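Side-chain contact in putative phosphomethylpyrimidine kinase (Bacteroides thetaiotaomicron, PDB 3MBH), which probably phosphorylates pyridoxal with ATP, as a ribokinase-clan vitamin B6 kinase, and holds pyridoxal in its pocket: residues K274-H277 with N278-M281. Numbering follows the deposited sequence.
Sequences KVLH and NLDM
N278 folds back alongside V275 in a short 3-10 segment that follows helix 272-275, and L279 repeats the step on L276, a worked example of how consecutive i to i+3 bonds bring side chains three residues apart together. With CG anti to its carbonyl carbon (chi1 -58°), the asparagine amide turns back along the helix, leaving ND2 4.0 Å from V275 CB. The leucines meet at an angle by their methyls; both also pack on helix 24-33, and L279 is shared with helix 241-257, which V275 and N278 touch as well. Two backbone bonds frame these pairs: N278 N reaches V275 O at 2.8 Å, and L279 N reaches L276 O at 3.2 Å, nearly straight (171°). Replacing the asparagine by an alanine is likely to open a gap beside V275 and Q254, though the backbone bond would remain. The CB of H277 still touches N278 N (3.6 Å), while its NE2 is hydrogen-bonded to S33 O of the third subunit; with D280 it belongs to a zinc site occupied in a structure of this protein but not in this chain. A type I turn from N278 to M281 follows. Across the leucine pair, L276 CD1 and L279 CD1 stand 4.1 Å apart.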
# COMPACT_ATOMS: atom_id res chain seq x y z
N LYS A 274 14.69 -7.09 2.68
CA LYS A 274 14.62 -5.68 2.49
C LYS A 274 13.76 -5.34 1.28
O LYS A 274 13.17 -4.26 1.23
CB LYS A 274 16.05 -5.14 2.36
CG LYS A 274 16.23 -3.71 2.42
CD LYS A 274 16.19 -3.12 3.80
CE LYS A 274 16.14 -1.56 3.56
NZ LYS A 274 16.06 -0.78 4.79
N VAL A 275 13.60 -6.24 0.32
CA VAL A 275 12.83 -5.89 -0.89
C VAL A 275 11.58 -6.72 -1.10
O VAL A 275 10.86 -6.53 -2.08
CB VAL A 275 13.71 -5.95 -2.14
CG1 VAL A 275 14.80 -4.85 -2.03
CG2 VAL A 275 14.32 -7.37 -2.35
N LEU A 276 11.29 -7.60 -0.17
CA LEU A 276 10.22 -8.55 -0.35
C LEU A 276 8.85 -7.89 -0.60
O LEU A 276 8.07 -8.37 -1.43
CB LEU A 276 10.18 -9.44 0.91
CG LEU A 276 9.42 -10.76 0.93
CD1 LEU A 276 9.90 -11.72 -0.16
CD2 LEU A 276 9.58 -11.37 2.35
N HIS A 277 8.56 -6.78 0.05
CA HIS A 277 7.29 -6.14 -0.19
C HIS A 277 7.18 -5.47 -1.53
O HIS A 277 6.12 -4.96 -1.85
CB HIS A 277 6.91 -5.23 0.99
CG HIS A 277 6.80 -6.00 2.27
ND1 HIS A 277 5.59 -6.46 2.77
CD2 HIS A 277 7.75 -6.50 3.11
CE1 HIS A 277 5.81 -7.14 3.89
NE2 HIS A 277 7.11 -7.20 4.10
N ASN A 278 8.22 -5.50 -2.37
CA ASN A 278 8.09 -4.96 -3.71
C ASN A 278 7.66 -5.95 -4.75
O ASN A 278 7.39 -5.56 -5.88
CB ASN A 278 9.38 -4.27 -4.13
CG ASN A 278 9.75 -3.16 -3.20
OD1 ASN A 278 8.91 -2.33 -2.83
ND2 ASN A 278 10.97 -3.16 -2.76
N LEU A 279 7.48 -7.20 -4.37
CA LEU A 279 7.00 -8.23 -5.32
C LEU A 279 5.66 -7.90 -5.93
O LEU A 279 5.33 -8.36 -7.01
CB LEU A 279 6.85 -9.60 -4.66
CG LEU A 279 8.06 -10.48 -4.57
CD1 LEU A 279 7.78 -11.67 -3.65
CD2 LEU A 279 8.44 -10.89 -5.98
N ASP A 280 4.90 -7.10 -5.23
CA ASP A 280 3.54 -6.80 -5.58
C ASP A 280 3.30 -5.75 -6.64
O ASP A 280 2.17 -5.58 -7.11
CB ASP A 280 2.85 -6.23 -4.32
CG ASP A 280 1.94 -7.23 -3.71
OD1 ASP A 280 1.56 -8.12 -4.51
OD2 ASP A 280 1.62 -7.13 -2.49
N MSE A 281 4.32 -4.99 -6.95
CA MSE A 281 4.08 -3.67 -7.50
C MSE A 281 3.93 -3.65 -9.03
O MSE A 281 4.27 -4.61 -9.69
CB MSE A 281 5.24 -2.81 -7.09
CG MSE A 281 6.43 -3.15 -7.89
SE MSE A 281 7.89 -2.15 -7.19
CE MSE A 281 7.21 -0.39 -7.47